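Local coordinates for protein putative activator of HSP90 (Plasmodium falciparum, PDB 3N72) that probably binds the chaperone Hsp90 and stimulates its ATPase activity, the segment described being the N-terminal domain of this Aha1-family co-chaperone, at residues Ser28-Asn33 with Phe70-Lys75; Leu37-Glu42 with Ile46-Leu51. One frame throughout, in Å; residues are numbered along the deposited sequence.

Both interactions belong to the N-terminal Aha1 domain, and their centres lie about 16 Å apart, both reaching the same antiparallel sheet. Interaction 1 sets helix 23-35 against strand 65-82, its centre about 4 Å from the centre of the chain; interaction 2 pairs strand 39-40 with strand 44-62, about 13 Å from that centre. Helix 23-35 is followed by strand 39-40, and strand 44-62 by strand 65-82, its neighbour in the sheet, so interaction 2 is nested within the loop that interaction 1 closes. The two touch where Lys31 CE comes 3.5 Å from Leu51 O and Ile74 CG2 comes 4.1 Å from Leu51 CD2. Helix 23-35 and the hairpin after it are thus joined to neighbouring strands of one sheet.

Interaction 1 (Ser28-Asn33 with Phe70-Lys75); sequences SYIKYN and FEYIIK
Over one face of the Tyr72 ring sits the CD1 methyl of Ile30, 4.0 Å from Tyr72 CG and therefore above the root of the ring. The phenol end of Tyr72 is held from beyond, its OH hydrogen-bonded to Asn23 at the start of the same helix, so one ring meets helix 23-35 at two places. A second flat group, the ring of Tyr29, carries Asn33 ND2 over its centre, 3.4 Å above the plane; that amide nitrogen also donates to Tyr29 O (2.9 Å), from the face of the carbonyl opposite to the one reached by Asn33 N.

Of residues 28-33, Ile30 is the one that meets 70-75, in a buried, apolar contact where helix 23-35 packs on the antiparallel sheet of the Aha1 N-terminal domain; it also packs on Val53 of strand 44-62. CG1 stands anti to the carbonyl carbon (chi1 -66°) and carries CD1 chiefly to Tyr72, with CD1 also near Ile74 CD1, while CG2 turns to Ile74, meeting Ile74 CD1 at 3.7 Å and Ile74 CG2 at 3.9 Å. Leu34 of the same helix and Leu142 of helix 120-142 also pack against Ile74.

Interaction 2 (Leu37-Glu42 with Ile46-Leu51); sequences LKIEKE and IYFDNL
Ile39 and Ile46 form an antiparallel hydrogen-bonded pair, their backbones joined by Ile39 N to Ile46 O at 2.9 Å and by Ile46 N to Ile39 O at 2.8 Å. Ile46 O takes a further, weaker approach from the CA-H of Lys38, whose CA is 3.3 Å away. Towards Leu37 the two chain segments are bridged by water: water 1 lies 2.7 Å from Leu37 O, to which it probably donates, and accepts from Phe48 N (2.8 Å between Phe48 N and the water oxygen), standing where a direct backbone bond might otherwise be expected.

The side chains of the pair emerge on the same face of the sheet, with Ile39 CB 3.8 Å from Ile46 CB. From there Ile46 leads off to Leu130 of helix 120-142. The Phe48 ring is swung back along the strand towards Leu37 and Ile39 by a CG anti to the carbonyl carbon (chi1 -52°). Leu37 lies alongside it, pointing the same way, and its CD2 methyl meets Phe48 CE2 at 3.7 Å. Ile39 CD1 is at the ring edge, near its plane, 4.2 Å from Phe48 CZ; Leu37 O is at the edge too, beside Phe48 CD2. Leu37 also packs on Ile138 and Cys141 of helix 120-142, while Phe48 touches Trp78 of strand 65-82. Farther along, Lys41 makes a salt bridge to Glu133 of that helix 120-142, tying the turn end to it as well.

Taken together, this is a beta hairpin in which the two-residue strand 39-40 pairs with the start of the long strand 44-62, which in turn pairs with strand 65-82 in the antiparallel sheet of the Aha1 N-terminal domain, the hairpin's apolar side packed against helix 120-142.

Interaction 1 (Ser28-Asn33 with Phe70-Lys75)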
ATOM      1  N   SER B  28      18.997  -3.973   4.250  1.00 15.49           N
ATOM      2  CA  SER B  28      18.598  -5.160   5.049  1.00 16.98           C
ATOM      3  C   SER B  28      18.940  -6.493   4.382  1.00 16.48           C
ATOM      4  O   SER B  28      19.418  -7.416   5.056  1.00 16.75           O
ATOM      5  CB  SER B  28      17.102  -5.127   5.381  1.00 17.92           C
ATOM      6  OG  SER B  28      16.824  -4.112   6.324  1.00 21.67           O
ATOM      7  N   TYR B  29      18.710  -6.598   3.064  1.00 15.05           N
ATOM      8  CA  TYR B  29      18.955  -7.839   2.337  1.00 13.98           C
ATOM      9  C   TYR B  29      20.415  -8.176   2.335  1.00 12.85           C
ATOM     10  O   TYR B  29      20.828  -9.320   2.635  1.00 12.24           O
ATOM     11  CB  TYR B  29      18.475  -7.683   0.892  1.00 13.45           C
ATOM     12  CG  TYR B  29      18.681  -8.866  -0.018  1.00 14.16           C
ATOM     13  CD1 TYR B  29      17.664  -9.817  -0.192  1.00 13.56           C
ATOM     14  CD2 TYR B  29      19.850  -9.019  -0.740  1.00 13.25           C
ATOM     15  CE1 TYR B  29      17.820 -10.876  -1.041  1.00 14.80           C
ATOM     16  CE2 TYR B  29      20.021 -10.098  -1.603  1.00 14.06           C
ATOM     17  CZ  TYR B  29      18.991 -11.019  -1.746  1.00 14.59           C
ATOM     18  OH  TYR B  29      19.120 -12.090  -2.594  1.00 18.20           O
ATOM     19  N   ILE B  30      21.212  -7.185   1.949  1.00 12.20           N
ATOM     20  CA  ILE B  30      22.674  -7.387   1.858  1.00 11.96           C
ATOM     21  C   ILE B  30      23.255  -7.742   3.262  1.00 12.44           C
ATOM     22  O   ILE B  30      23.991  -8.713   3.414  1.00 11.71           O
ATOM     23  CB  ILE B  30      23.365  -6.184   1.178  1.00 12.65           C
ATOM     24  CG1 ILE B  30      22.920  -6.106  -0.310  1.00 12.10           C
ATOM     25  CG2 ILE B  30      24.893  -6.259   1.345  1.00 13.48           C
ATOM     26  CD1 ILE B  30      23.352  -4.835  -1.014  1.00 13.38           C
ATOM     27  N   LYS B  31      22.856  -7.004   4.278  1.00 12.70           N
ATOM     28  CA  LYS B  31      23.261  -7.320   5.668  1.00 13.58           C
ATOM     29  C   LYS B  31      22.843  -8.752   6.101  1.00 13.86           C
ATOM     30  O   LYS B  31      23.672  -9.531   6.609  1.00 13.52           O
ATOM     31  CB  LYS B  31      22.737  -6.258   6.641  1.00 13.34           C
ATOM     32  CG  LYS B  31      23.413  -4.901   6.504  1.00 16.51           C
ATOM     33  CD  LYS B  31      22.799  -3.909   7.484  1.00 24.23           C
ATOM     34  CE  LYS B  31      23.272  -2.490   7.224  1.00 27.35           C
ATOM     35  NZ  LYS B  31      22.306  -1.504   7.812  1.00 29.53           N
ATOM     36  N   TYR B  32      21.594  -9.129   5.833  1.00 14.50           N
ATOM     37  CA  TYR B  32      21.079 -10.419   6.286  1.00 14.08           C
ATOM     38  C   TYR B  32      21.863 -11.543   5.642  1.00 14.16           C
ATOM     39  O   TYR B  32      22.310 -12.483   6.334  1.00 14.55           O
ATOM     40  CB  TYR B  32      19.592 -10.587   5.911  1.00 15.27           C
ATOM     41  CG  TYR B  32      19.067 -11.959   6.302  1.00 17.44           C
ATOM     42  CD1 TYR B  32      18.621 -12.201   7.596  1.00 20.74           C
ATOM     43  CD2 TYR B  32      19.078 -13.023   5.400  1.00 21.40           C
ATOM     44  CE1 TYR B  32      18.168 -13.450   7.976  1.00 21.95           C
ATOM     45  CE2 TYR B  32      18.637 -14.290   5.786  1.00 22.78           C
ATOM     46  CZ  TYR B  32      18.179 -14.477   7.069  1.00 23.39           C
ATOM     47  OH  TYR B  32      17.730 -15.723   7.445  1.00 29.22           O
ATOM     48  N   ASN B  33      22.030 -11.453   4.318  1.00 13.15           N
ATOM     49  CA  ASN B  33      22.648 -12.522   3.558  1.00 13.55           C
ATOM     50  C   ASN B  33      24.096 -12.715   3.932  1.00 13.80           C
ATOM     51  O   ASN B  33      24.527 -13.840   4.221  1.00 13.70           O
ATOM     52  CB  ASN B  33      22.407 -12.337   2.052  1.00 13.80           C
ATOM     53  CG  ASN B  33      21.053 -12.849   1.638  1.00 16.84           C
ATOM     54  OD1 ASN B  33      20.884 -14.060   1.398  1.00 20.63           O
ATOM     55  ND2 ASN B  33      20.061 -11.956   1.586  1.00 18.94           N
ATOM     56  N   PHE B  70      20.489  -0.258  -9.291  1.00 13.40           N
ATOM     57  CA  PHE B  70      21.068  -0.239  -7.963  1.00 12.54           C
ATOM     58  C   PHE B  70      22.586  -0.133  -8.037  1.00 11.92           C
ATOM     59  O   PHE B  70      23.213  -0.505  -9.039  1.00 12.12           O
ATOM     60  CB  PHE B  70      20.642  -1.476  -7.123  1.00 12.88           C
ATOM     61  CG  PHE B  70      21.205  -2.782  -7.620  1.00 12.16           C
ATOM     62  CD1 PHE B  70      22.443  -3.272  -7.133  1.00 13.00           C
ATOM     63  CD2 PHE B  70      20.509  -3.537  -8.569  1.00 12.81           C
ATOM     64  CE1 PHE B  70      22.971  -4.495  -7.598  1.00 13.54           C
ATOM     65  CE2 PHE B  70      21.029  -4.748  -9.036  1.00 13.00           C
ATOM     66  CZ  PHE B  70      22.261  -5.222  -8.558  1.00 14.08           C
ATOM     67  N   GLU B  71      23.179   0.399  -6.977  0.50 12.06           N
ATOM     68  CA  GLU B  71      24.632   0.424  -6.830  0.50 11.75           C
ATOM     69  C   GLU B  71      24.950   0.533  -5.341  0.50 11.61           C
ATOM     70  O   GLU B  71      24.359   1.359  -4.638  0.50 11.77           O
ATOM     71  CB  GLU B  71      25.240   1.601  -7.598  0.50 12.06           C
ATOM     72  CG  GLU B  71      24.884   2.959  -7.014  0.50 13.62           C
ATOM     73  CD  GLU B  71      25.259   4.122  -7.927  0.50 15.43           C
ATOM     74  OE1 GLU B  71      26.461   4.257  -8.254  0.50 16.73           O
ATOM     75  OE2 GLU B  71      24.348   4.901  -8.311  0.50 15.10           O
ATOM     76  N   TYR B  72      25.861  -0.318  -4.874  1.00 11.33           N
ATOM     77  CA  TYR B  72      26.276  -0.354  -3.446  1.00 11.04           C
ATOM     78  C   TYR B  72      27.775  -0.468  -3.282  1.00 11.02           C
ATOM     79  O   TYR B  72      28.468  -1.129  -4.080  1.00 11.12           O
ATOM     80  CB  TYR B  72      25.568  -1.481  -2.629  1.00 11.20           C
ATOM     81  CG  TYR B  72      24.169  -1.104  -2.343  1.00 10.33           C
ATOM     82  CD1 TYR B  72      23.131  -1.459  -3.243  1.00 10.11           C
ATOM     83  CD2 TYR B  72      23.872  -0.277  -1.274  1.00  9.47           C
ATOM     84  CE1 TYR B  72      21.836  -1.029  -3.029  1.00 11.98           C
ATOM     85  CE2 TYR B  72      22.579   0.187  -1.070  1.00 10.57           C
ATOM     86  CZ  TYR B  72      21.570  -0.206  -1.959  1.00  9.23           C
ATOM     87  OH  TYR B  72      20.311   0.244  -1.734  1.00 12.18           O
ATOM     88  N   ILE B  73      28.266   0.207  -2.242  0.50 11.55           N
ATOM     89  CA  ILE B  73      29.539  -0.083  -1.621  0.50 11.41           C
ATOM     90  C   ILE B  73      29.192  -0.921  -0.391  0.50 11.33           C
ATOM     91  O   ILE B  73      28.339  -0.519   0.420  0.50 11.58           O
ATOM     92  CB  ILE B  73      30.254   1.218  -1.181  0.50 11.68           C
ATOM     93  CG1 ILE B  73      30.566   2.098  -2.402  0.50 13.32           C
ATOM     94  CG2 ILE B  73      31.521   0.889  -0.370  0.50 11.26           C
ATOM     95  CD1 ILE B  73      30.403   3.570  -2.144  0.50 15.32           C
ATOM     96  N   ILE B  74      29.808  -2.099  -0.267  1.00 11.70           N
ATOM     97  CA  ILE B  74      29.542  -2.977   0.878  1.00 11.06           C
ATOM     98  C   ILE B  74      30.879  -3.159   1.580  1.00 11.58           C
ATOM     99  O   ILE B  74      31.801  -3.687   0.988  1.00 12.36           O
ATOM    100  CB  ILE B  74      28.987  -4.341   0.442  1.00 10.77           C
ATOM    101  CG1 ILE B  74      27.779  -4.148  -0.495  1.00 10.53           C
ATOM    102  CG2 ILE B  74      28.604  -5.194   1.679  1.00 11.04           C
ATOM    103  CD1 ILE B  74      27.374  -5.403  -1.269  1.00 11.60           C
ATOM    104  N   LYS B  75      30.970  -2.671   2.811  1.00 11.99           N
ATOM    105  CA  LYS B  75      32.223  -2.741   3.585  1.00 13.06           C
ATOM    106  C   LYS B  75      31.940  -3.384   4.927  1.00 13.33           C
ATOM    107  O   LYS B  75      31.075  -2.919   5.697  1.00 13.74           O
ATOM    108  CB  LYS B  75      32.825  -1.344   3.741  1.00 13.87           C
ATOM    109  CG  LYS B  75      34.210  -1.412   4.420  1.00 19.03           C
ATOM    110  CD  LYS B  75      35.081  -0.222   4.137  1.00 24.75           C
ATOM    111  CE  LYS B  75      36.450  -0.342   4.872  1.00 26.49           C
ATOM    112  NZ  LYS B  75      37.266  -1.439   4.315  1.00 30.06           N
TER

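Interaction 2 (Leu37-Glu42 with Ile46-Leu51)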
ATOM      1  N   LEU B  37      26.082 -15.866   6.092  1.00 16.64           N
ATOM      2  CA  LEU B  37      26.964 -16.646   5.242  1.00 16.51           C
ATOM      3  C   LEU B  37      28.090 -17.245   6.082  1.00 17.03           C
ATOM      4  O   LEU B  37      28.805 -16.533   6.779  1.00 17.21           O
ATOM      5  CB  LEU B  37      27.535 -15.777   4.117  1.00 16.12           C
ATOM      6  CG  LEU B  37      28.641 -16.398   3.258  1.00 16.05           C
ATOM      7  CD1 LEU B  37      28.128 -17.635   2.513  1.00 19.17           C
ATOM      8  CD2 LEU B  37      29.176 -15.386   2.282  1.00 15.06           C
ATOM      9  N   LYS B  38      28.195 -18.571   6.043  1.00 18.05           N
ATOM     10  CA  LYS B  38      29.269 -19.296   6.738  1.00 19.14           C
ATOM     11  C   LYS B  38      29.996 -20.141   5.713  1.00 19.91           C
ATOM     12  O   LYS B  38      29.373 -20.880   4.940  1.00 20.59           O
ATOM     13  CB  LYS B  38      28.692 -20.185   7.826  1.00 19.66           C
ATOM     14  CG  LYS B  38      27.891 -19.436   8.894  1.00 23.20           C
ATOM     15  CD  LYS B  38      27.015 -20.389   9.707  1.00 30.70           C
ATOM     16  CE  LYS B  38      25.608 -20.595   9.091  1.00 33.51           C
ATOM     17  NZ  LYS B  38      24.677 -19.418   9.316  1.00 36.49           N
ATOM     18  N   ILE B  39      31.318 -20.049   5.706  1.00 20.45           N
ATOM     19  CA  ILE B  39      32.137 -20.898   4.841  1.00 21.10           C
ATOM     20  C   ILE B  39      32.691 -21.993   5.737  1.00 22.80           C
ATOM     21  O   ILE B  39      33.504 -21.736   6.638  1.00 22.23           O
ATOM     22  CB  ILE B  39      33.246 -20.093   4.135  1.00 20.93           C
ATOM     23  CG1 ILE B  39      32.622 -18.896   3.425  1.00 20.90           C
ATOM     24  CG2 ILE B  39      34.046 -20.997   3.146  1.00 19.21           C
ATOM     25  CD1 ILE B  39      33.590 -18.021   2.691  1.00 23.88           C
ATOM     26  N   GLU B  40      32.199 -23.205   5.507  1.00 24.84           N
ATOM     27  CA  GLU B  40      32.453 -24.338   6.377  1.00 27.06           C
ATOM     28  C   GLU B  40      33.571 -25.205   5.815  1.00 27.77           C
ATOM     29  O   GLU B  40      33.453 -25.792   4.733  1.00 27.91           O
ATOM     30  CB  GLU B  40      31.172 -25.171   6.559  1.00 27.79           C
ATOM     31  CG  GLU B  40      30.010 -24.442   7.217  1.00 30.61           C
ATOM     32  CD  GLU B  40      30.236 -24.181   8.703  1.00 32.68           C
ATOM     33  OE1 GLU B  40      31.311 -24.544   9.232  1.00 35.20           O
ATOM     34  OE2 GLU B  40      29.340 -23.603   9.349  1.00 32.97           O
ATOM     35  N   LYS B  41      34.674 -25.243   6.550  1.00 28.35           N
ATOM     36  CA  LYS B  41      35.788 -26.104   6.212  1.00 28.79           C
ATOM     37  C   LYS B  41      35.872 -27.190   7.286  1.00 28.70           C
ATOM     38  O   LYS B  41      35.066 -27.226   8.225  1.00 27.59           O
ATOM     39  CB  LYS B  41      37.086 -25.295   6.134  1.00 29.11           C
ATOM     40  CG  LYS B  41      37.083 -24.168   5.109  1.00 29.49           C
ATOM     41  CD  LYS B  41      37.482 -24.652   3.705  1.00 31.82           C
ATOM     42  CE  LYS B  41      36.331 -25.318   2.980  1.00 30.87           C
ATOM     43  NZ  LYS B  41      36.679 -25.725   1.592  1.00 31.16           N
ATOM     44  N   GLU B  42      36.863 -28.066   7.157  1.00 28.81           N
ATOM     45  CA  GLU B  42      37.030 -29.153   8.119  1.00 28.14           C
ATOM     46  C   GLU B  42      37.221 -28.697   9.586  1.00 27.19           C
ATOM     47  O   GLU B  42      36.544 -29.199  10.466  1.00 27.77           O
ATOM     48  CB  GLU B  42      38.176 -30.070   7.653  1.00 28.37           C
ATOM     49  N   ILE B  46      34.537 -19.709   8.292  1.00 15.33           N
ATOM     50  CA  ILE B  46      34.641 -18.259   8.014  1.00 15.05           C
ATOM     51  C   ILE B  46      33.263 -17.579   8.139  1.00 14.92           C
ATOM     52  O   ILE B  46      32.270 -18.106   7.631  1.00 15.13           O
ATOM     53  CB  ILE B  46      35.232 -17.923   6.593  1.00 15.71           C
ATOM     54  CG1 ILE B  46      36.533 -18.694   6.269  1.00 15.76           C
ATOM     55  CG2 ILE B  46      35.424 -16.388   6.417  1.00 13.45           C
ATOM     56  CD1 ILE B  46      37.589 -18.676   7.391  1.00 15.33           C
ATOM     57  N   TYR B  47      33.187 -16.431   8.817  1.00 14.14           N
ATOM     58  CA  TYR B  47      31.914 -15.689   8.864  1.00 14.14           C
ATOM     59  C   TYR B  47      32.138 -14.188   8.810  1.00 13.65           C
ATOM     60  O   TYR B  47      33.302 -13.728   8.791  1.00 13.59           O
ATOM     61  CB  TYR B  47      31.039 -16.113  10.058  1.00 14.32           C
ATOM     62  CG  TYR B  47      31.594 -15.789  11.416  1.00 15.09           C
ATOM     63  CD1 TYR B  47      31.116 -14.695  12.130  1.00 14.56           C
ATOM     64  CD2 TYR B  47      32.591 -16.593  12.000  1.00 17.30           C
ATOM     65  CE1 TYR B  47      31.622 -14.386  13.389  1.00 15.36           C
ATOM     66  CE2 TYR B  47      33.110 -16.303  13.281  1.00 16.42           C
ATOM     67  CZ  TYR B  47      32.615 -15.197  13.960  1.00 16.27           C
ATOM     68  OH  TYR B  47      33.098 -14.890  15.200  1.00 17.31           O
ATOM     69  N   PHE B  48      31.040 -13.429   8.750  1.00 13.32           N
ATOM     70  CA  PHE B  48      31.110 -11.998   8.492  1.00 14.28           C
ATOM     71  C   PHE B  48      30.236 -11.189   9.440  1.00 14.33           C
ATOM     72  O   PHE B  48      29.225 -11.691   9.936  1.00 15.40           O
ATOM     73  CB  PHE B  48      30.748 -11.744   7.019  1.00 14.14           C
ATOM     74  CG  PHE B  48      31.546 -12.595   6.063  1.00 14.37           C
ATOM     75  CD1 PHE B  48      32.794 -12.170   5.612  1.00 14.14           C
ATOM     76  CD2 PHE B  48      31.093 -13.871   5.675  1.00 11.92           C
ATOM     77  CE1 PHE B  48      33.574 -12.973   4.725  1.00 14.03           C
ATOM     78  CE2 PHE B  48      31.856 -14.675   4.789  1.00 12.72           C
ATOM     79  CZ  PHE B  48      33.115 -14.211   4.309  1.00 12.12           C
ATOM     80  N   ASP B  49      30.618  -9.931   9.668  1.00 14.80           N
ATOM     81  CA  ASP B  49      29.915  -9.039  10.592  1.00 15.13           C
ATOM     82  C   ASP B  49      30.228  -7.580  10.255  1.00 14.38           C
ATOM     83  O   ASP B  49      31.035  -7.280   9.347  1.00 13.71           O
ATOM     84  CB  ASP B  49      30.367  -9.336  12.025  1.00 15.74           C
ATOM     85  CG  ASP B  49      29.342  -8.940  13.079  1.00 18.75           C
ATOM     86  OD1 ASP B  49      28.256  -8.386  12.742  1.00 17.96           O
ATOM     87  OD2 ASP B  49      29.643  -9.180  14.270  1.00 22.35           O
ATOM     88  N   ASN B  50      29.566  -6.684  10.979  1.00 13.21           N
ATOM     89  CA  ASN B  50      29.819  -5.256  10.893  1.00 13.26           C
ATOM     90  C   ASN B  50      29.698  -4.712   9.469  1.00 14.09           C
ATOM     91  O   ASN B  50      30.629  -4.145   8.904  1.00 14.79           O
ATOM     92  CB  ASN B  50      31.167  -4.935  11.548  1.00 12.72           C
ATOM     93  CG  ASN B  50      31.195  -5.333  13.009  1.00 12.79           C
ATOM     94  OD1 ASN B  50      30.323  -4.929  13.779  1.00 13.64           O
ATOM     95  ND2 ASN B  50      32.209  -6.115  13.404  1.00 12.70           N
ATOM     96  N   LEU B  51      28.519  -4.901   8.905  1.00 14.50           N
ATOM     97  CA  LEU B  51      28.261  -4.538   7.526  1.00 16.08           C
ATOM     98  C   LEU B  51      27.808  -3.085   7.341  1.00 16.32           C
ATOM     99  O   LEU B  51      26.745  -2.695   7.829  1.00 17.89           O
ATOM    100  CB  LEU B  51      27.213  -5.497   6.975  1.00 16.50           C
ATOM    101  CG  LEU B  51      27.804  -6.874   6.730  1.00 16.89           C
ATOM    102  CD1 LEU B  51      27.093  -7.942   7.513  1.00 19.84           C
ATOM    103  CD2 LEU B  51      27.805  -7.133   5.253  1.00 17.79           C
TER
HETATM  104  O   HOH W   1      28.478 -14.505   8.459  1.00 15.54           O